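Long-range contacts in Atu0111 protein (PDB 2FSQ), which is of unknown function but has an alpha-beta fold and a domain of the 2H clan, a group that includes phosphoesterases: residues 72-77 against 186-191; 64-69 against 200-205. One frame throughout, in Å; residues are numbered along the deposited sequence. Where two conformers were deposited one is given.

Contact 1: residues 72-77 against 186-191; sequences ASQLAF and IVSWFE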
loop_
_atom_site.group_PDB
_atom_site.type_symbol
_atom_site.label_atom_id
_atom_site.label_comp_id
_atom_site.label_asym_id
_atom_site.label_seq_id
_atom_site.Cartn_x
_atom_site.Cartn_y
_atom_site.Cartn_z
ATOM N N ALA A 72 9.455 14.028 -9.868
ATOM C CA ALA A 72 9.542 13.531 -8.493
ATOM C C ALA A 72 9.140 14.621 -7.500
ATOM O O ALA A 72 8.659 14.329 -6.399
ATOM C CB ALA A 72 10.942 13.039 -8.198
ATOM N N SER A 73 9.318 15.878 -7.912
ATOM C CA SER A 73 8.927 17.020 -7.099
ATOM C C SER A 73 7.414 17.103 -6.854
ATOM O O SER A 73 6.972 17.813 -5.946
ATOM C CB SER A 73 9.443 18.319 -7.724
ATOM O OG SER A 73 8.936 18.519 -9.031
ATOM N N GLN A 74 6.638 16.367 -7.653
ATOM C CA GLN A 74 5.170 16.311 -7.553
ATOM C C GLN A 74 4.676 15.049 -6.854
ATOM O O GLN A 74 3.477 14.771 -6.858
ATOM C CB GLN A 74 4.549 16.370 -8.942
ATOM C CG GLN A 74 4.969 17.568 -9.777
ATOM C CD GLN A 74 4.304 17.571 -11.139
ATOM O OE1 GLN A 74 3.076 17.489 -11.266
ATOM N NE2 GLN A 74 5.108 17.705 -12.161
ATOM N N LEU A 75 5.608 14.305 -6.277
ATOM C CA LEU A 75 5.332 13.037 -5.598
ATOM C C LEU A 75 5.813 13.122 -4.170
ATOM O O LEU A 75 6.799 13.802 -3.881
ATOM C CB LEU A 75 6.073 11.899 -6.301
ATOM C CG LEU A 75 5.701 11.622 -7.753
ATOM C CD1 LEU A 75 6.596 10.518 -8.320
ATOM C CD2 LEU A 75 4.254 11.198 -7.866
ATOM N N ALA A 76 5.097 12.466 -3.264
ATOM C CA ALA A 76 5.492 12.398 -1.866
ATOM C C ALA A 76 5.962 10.984 -1.593
ATOM O O ALA A 76 5.154 10.035 -1.526
ATOM C CB ALA A 76 4.336 12.751 -0.950
ATOM N N PHE A 77 7.277 10.812 -1.491
ATOM C CA PHE A 77 7.859 9.485 -1.285
ATOM C C PHE A 77 7.850 9.142 0.192
ATOM O O PHE A 77 8.176 9.984 1.038
ATOM C CB PHE A 77 9.310 9.434 -1.817
ATOM C CG PHE A 77 9.399 9.370 -3.316
ATOM C CD1 PHE A 77 9.581 8.150 -3.976
ATOM C CD2 PHE A 77 9.284 10.530 -4.074
ATOM C CE1 PHE A 77 9.657 8.104 -5.363
ATOM C CE2 PHE A 77 9.368 10.496 -5.447
ATOM C CZ PHE A 77 9.550 9.285 -6.102
ATOM N N ILE A 186 0.741 10.829 -5.269
ATOM C CA ILE A 186 0.673 11.959 -6.199
ATOM C C ILE A 186 0.240 13.209 -5.419
ATOM O O ILE A 186 -0.831 13.222 -4.804
ATOM C CB ILE A 186 -0.348 11.712 -7.322
ATOM C CG1 ILE A 186 -0.114 10.348 -7.980
ATOM C CG2 ILE A 186 -0.344 12.880 -8.319
ATOM C CD1 ILE A 186 1.138 10.264 -8.765
ATOM N N VAL A 187 1.077 14.248 -5.439
ATOM C CA VAL A 187 0.745 15.525 -4.805
ATOM C C VAL A 187 0.055 16.486 -5.771
ATOM O O VAL A 187 -0.897 17.184 -5.382
ATOM C CB VAL A 187 2.006 16.182 -4.211
ATOM C CG1 VAL A 187 1.641 17.476 -3.464
ATOM C CG2 VAL A 187 2.713 15.208 -3.292
ATOM N N SER A 188 0.536 16.515 -7.020
ATOM C CA SER A 188 -0.103 17.292 -8.089
ATOM C C SER A 188 -0.063 16.500 -9.374
ATOM O O SER A 188 0.889 15.759 -9.604
ATOM C CB SER A 188 0.551 18.667 -8.284
ATOM O OG SER A 188 1.936 18.569 -8.589
ATOM N N TRP A 189 -1.112 16.626 -10.183
ATOM C CA TRP A 189 -1.237 15.823 -11.399
ATOM C C TRP A 189 -0.144 16.177 -12.403
ATOM O O TRP A 189 0.372 17.296 -12.408
ATOM C CB TRP A 189 -2.646 15.976 -12.006
ATOM C CG TRP A 189 -3.769 15.643 -11.037
ATOM C CD1 TRP A 189 -4.745 16.502 -10.591
ATOM C CD2 TRP A 189 -4.018 14.388 -10.395
ATOM N NE1 TRP A 189 -5.583 15.852 -9.714
ATOM C CE2 TRP A 189 -5.175 14.552 -9.583
ATOM C CE3 TRP A 189 -3.408 13.128 -10.450
ATOM C CZ2 TRP A 189 -5.704 13.513 -8.807
ATOM C CZ3 TRP A 189 -3.938 12.090 -9.675
ATOM C CH2 TRP A 189 -5.084 12.292 -8.871
ATOM N N PHE A 190 0.227 15.203 -13.232
ATOM C CA PHE A 190 1.320 15.374 -14.193
ATOM C C PHE A 190 0.818 15.990 -15.485
ATOM O O PHE A 190 -0.233 15.599 -15.995
ATOM C CB PHE A 190 1.941 14.010 -14.554
ATOM C CG PHE A 190 2.861 13.429 -13.507
ATOM C CD1 PHE A 190 2.781 13.786 -12.157
ATOM C CD2 PHE A 190 3.781 12.453 -13.882
ATOM C CE1 PHE A 190 3.632 13.203 -11.221
ATOM C CE2 PHE A 190 4.626 11.873 -12.963
ATOM C CZ PHE A 190 4.551 12.248 -11.619
ATOM N N GLU A 191 1.575 16.945 -16.021
ATOM C CA GLU A 191 1.312 17.457 -17.366
ATOM C C GLU A 191 1.482 16.323 -18.370
ATOM O O GLU A 191 2.396 15.501 -18.226
ATOM C CB GLU A 191 2.241 18.622 -17.711
ATOM C CG GLU A 191 2.015 19.895 -16.877
ATOM C CD GLU A 191 0.693 20.611 -17.178
ATOM O OE1 GLU A 191 0.037 20.313 -18.204
ATOM O OE2 GLU A 191 0.306 21.498 -16.379
#
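Leu75 and Ile186 face each other as an antiparallel non-hydrogen-bonded pair of a two-stranded sheet, their side chains side by side and pointing the same way. Here packing is tight: Leu75 CD2 lies 3.4 Å from Ile186 CD1, closer than usual for two methyls. The same CD2 also meets Phe190 CZ at 3.9 Å, the leucine chain crossing the phenylalanine at about a right angle, and Trp198 meets the Phe190 ring edge-to-face. Val187 has CG1 anti to its backbone N (chi1 -176°), which leaves CG2 beside that nitrogen and in contact with Ala76 CB at 3.8 Å. From the 3-10 turn just before strand 75-77, Gln74 O accepts a hydrogen bond from Val187 N (2.8 Å) and a weak one from Ser188 N (3.4 Å). In contrast to the buried side formed by Leu75, Ile186 and Phe190, the side at Gln74 and Ser188 is polar and partly exposed: the side chain of Gln74 runs alongside Ser188, with CG 3.4 Å from Ser188 OG. One carbonyl oxygen thus takes one firm and one weak bond from successive amides where 186-191 leaves the sheet, consistent with a polar backbone anchor beside a flank of methyl and ring contacts.

Contact 2: residues 64-69 against 200-205; sequences QRFLDM and AMLDEE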
loop_
_atom_site.group_PDB
_atom_site.type_symbol
_atom_site.label_atom_id
_atom_site.label_comp_id
_atom_site.label_asym_id
_atom_site.label_seq_id
_atom_site.Cartn_x
_atom_site.Cartn_y
_atom_site.Cartn_z
ATOM N N GLN A 64 14.752 4.935 -6.787
ATOM C CA GLN A 64 15.721 5.953 -7.239
ATOM C C GLN A 64 15.525 6.434 -8.680
ATOM O O GLN A 64 15.665 7.630 -8.960
ATOM C CB GLN A 64 17.165 5.492 -7.018
ATOM C CG GLN A 64 18.240 6.550 -7.343
ATOM C CD GLN A 64 18.070 7.879 -6.609
ATOM O OE1 GLN A 64 18.042 7.924 -5.387
ATOM N NE2 GLN A 64 17.990 8.976 -7.367
ATOM N N ARG A 65 15.182 5.518 -9.590
ATOM C CA ARG A 65 14.878 5.914 -10.950
ATOM C C ARG A 65 13.712 6.888 -10.948
ATOM O O ARG A 65 13.659 7.792 -11.791
ATOM C CB ARG A 65 14.562 4.707 -11.816
ATOM C CG ARG A 65 14.724 4.974 -13.288
ATOM C CD ARG A 65 16.137 5.429 -13.631
ATOM N NE ARG A 65 16.387 5.340 -15.061
ATOM C CZ ARG A 65 15.940 6.192 -15.983
ATOM N NH1 ARG A 65 15.177 7.235 -15.664
ATOM N NH2 ARG A 65 16.253 5.981 -17.248
ATOM N N PHE A 66 12.771 6.690 -10.011
ATOM C CA PHE A 66 11.629 7.604 -9.919
ATOM C C PHE A 66 12.091 8.970 -9.386
ATOM O O PHE A 66 11.710 10.017 -9.927
ATOM C CB PHE A 66 10.570 7.086 -8.938
ATOM C CG PHE A 66 9.714 5.939 -9.445
ATOM C CD1 PHE A 66 10.153 5.022 -10.400
ATOM C CD2 PHE A 66 8.468 5.739 -8.863
ATOM C CE1 PHE A 66 9.322 3.966 -10.808
ATOM C CE2 PHE A 66 7.654 4.697 -9.243
ATOM C CZ PHE A 66 8.072 3.801 -10.212
ATOM N N LEU A 67 12.910 8.958 -8.331
ATOM C CA LEU A 67 13.454 10.198 -7.768
ATOM C C LEU A 67 14.293 10.967 -8.802
ATOM O O LEU A 67 14.339 12.208 -8.769
ATOM C CB LEU A 67 14.271 9.895 -6.509
ATOM C CG LEU A 67 13.463 9.538 -5.250
ATOM C CD1 LEU A 67 14.284 8.803 -4.187
ATOM C CD2 LEU A 67 12.855 10.800 -4.649
ATOM N N ASP A 68 14.909 10.257 -9.748
ATOM C CA ASP A 68 15.731 10.917 -10.789
ATOM C C ASP A 68 14.912 11.835 -11.677
ATOM O O ASP A 68 15.472 12.729 -12.305
ATOM C CB ASP A 68 16.424 9.903 -11.715
ATOM C CG ASP A 68 17.560 9.137 -11.047
ATOM O OD1 ASP A 68 18.055 9.542 -9.975
ATOM O OD2 ASP A 68 17.958 8.095 -11.623
HETATM N N MSE A 69 13.603 11.590 -11.770
HETATM C CA MSE A 69 12.751 12.323 -12.686
HETATM C C MSE A 69 12.439 13.706 -12.110
HETATM O O MSE A 69 12.246 13.853 -10.888
HETATM C CB MSE A 69 11.424 11.591 -12.937
HETATM C CG MSE A 69 11.532 10.184 -13.542
HETATM SE SE MSE A 69 12.295 10.181 -15.342
HETATM C CE MSE A 69 11.015 9.062 -16.222
ATOM N N ALA A 200 8.290 5.073 -20.730
ATOM C CA ALA A 200 9.472 4.370 -21.171
ATOM C C ALA A 200 10.302 3.913 -19.968
ATOM O O ALA A 200 10.786 2.773 -19.936
ATOM C CB ALA A 200 10.288 5.269 -22.091
HETATM N N MSE A 201 10.448 4.784 -18.967
HETATM C CA MSE A 201 11.196 4.425 -17.776
HETATM C C MSE A 201 10.479 3.333 -16.983
HETATM O O MSE A 201 11.125 2.395 -16.507
HETATM C CB MSE A 201 11.459 5.651 -16.894
HETATM C CG MSE A 201 12.205 5.337 -15.598
HETATM SE SE MSE A 201 11.076 4.769 -14.102
HETATM C CE MSE A 201 10.310 6.512 -13.666
ATOM N N LEU A 202 9.154 3.433 -16.851
ATOM C CA LEU A 202 8.405 2.428 -16.064
ATOM C C LEU A 202 8.540 1.048 -16.716
ATOM O O LEU A 202 8.699 0.043 -16.036
ATOM C CB LEU A 202 6.931 2.819 -15.939
ATOM C CG LEU A 202 6.715 4.068 -15.073
ATOM C CD1 LEU A 202 5.328 4.662 -15.297
ATOM C CD2 LEU A 202 6.918 3.761 -13.595
ATOM N N ASP A 203 8.525 1.024 -18.047
ATOM C CA ASP A 203 8.657 -0.235 -18.783
ATOM C C ASP A 203 10.023 -0.842 -18.509
ATOM O O ASP A 203 10.145 -2.033 -18.179
ATOM C CB ASP A 203 8.496 0.001 -20.290
ATOM C CG ASP A 203 7.062 0.279 -20.705
ATOM O OD1 ASP A 203 6.136 0.067 -19.890
ATOM O OD2 ASP A 203 6.869 0.732 -21.863
ATOM N N GLU A 204 11.056 -0.020 -18.620
ATOM C CA GLU A 204 12.426 -0.496 -18.462
ATOM C C GLU A 204 12.641 -0.970 -17.015
ATOM O O GLU A 204 13.210 -2.039 -16.777
ATOM C CB GLU A 204 13.417 0.615 -18.849
ATOM C CG GLU A 204 14.892 0.241 -18.763
ATOM C CD GLU A 204 15.789 1.308 -19.345
ATOM O OE1 GLU A 204 15.892 1.365 -20.591
ATOM O OE2 GLU A 204 16.409 2.059 -18.555
ATOM N N GLU A 205 12.160 -0.186 -16.046
ATOM C CA GLU A 205 12.363 -0.523 -14.633
ATOM C C GLU A 205 11.552 -1.717 -14.167
ATOM O O GLU A 205 12.006 -2.467 -13.308
ATOM C CB GLU A 205 12.118 0.677 -13.705
ATOM C CG GLU A 205 13.104 1.833 -13.939
ATOM C CD GLU A 205 14.571 1.462 -13.756
ATOM O OE1 GLU A 205 14.904 0.761 -12.772
ATOM O OE2 GLU A 205 15.392 1.910 -14.600
#
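Two helices of the alpha-beta fold pack against each other here: the C-terminal turn of helix 54-67, with the loop that follows, and the middle of helix 195-212. Met201, a selenomethionine, points toward the first helix and touches Arg65, Phe66 and Met69. With CG anti to the backbone N (chi1 178°) it reaches across, and bends at its next two bonds bring its end against Phe66. CE then lies 3.6 Å from Phe66 CD1, and SE stands 4.8 Å from the centroid of the Phe66 ring, an oblique Met-aromatic contact. Leu202 CD2 reaches the far end of that ring, 3.6 Å from Phe66 CZ. Met69, also a selenomethionine, comes tip to tip from the loop, its CE 3.5 Å from Met201 CB.

Arg65, in the one of its two conformers described here, slides past Met201 in the opposite direction. Its bend at chi2 (58°) lays one face of the guanidinium over Met201 CG, which sits 3.5 Å above the plane. The Glu205 side chain crosses that of Arg65 at about a right angle; in this conformer Arg65 NE and Glu205 OE2 make at most a long salt bridge (3.6 Å), through charge only, since the oxygen lies well out of the guanidinium plane. The exposed Glu204 brings OE2 only to 4.1 Å from Arg65 NH2, beyond a salt bridge. Leu138 of strand 133-139 touches both Leu202 and Glu205. The arrangement is that of a helix-helix interface with a Met-aromatic contact flanked by an arginine and a buried glutamate.

How the contacts relate
Both contacts are largely buried and lie on the same side of the molecule, their centres about 14 Å apart. They use elements that follow each other in the chain: helix 54-67, used in contact 2, leads by way of the 3-10 turn into strand 75-77, used in contact 1, and strand 184-186 is followed by the loop of contact 1 and then helix 195-212. The two also touch, through Ala72 and Phe77 against Phe66 and Leu67. Their chemistry follows their place. Contact 1 pairs the two strands of a small sheet and combines main-chain hydrogen bonds with apolar packing, whereas contact 2 joins two helices purely through side chains.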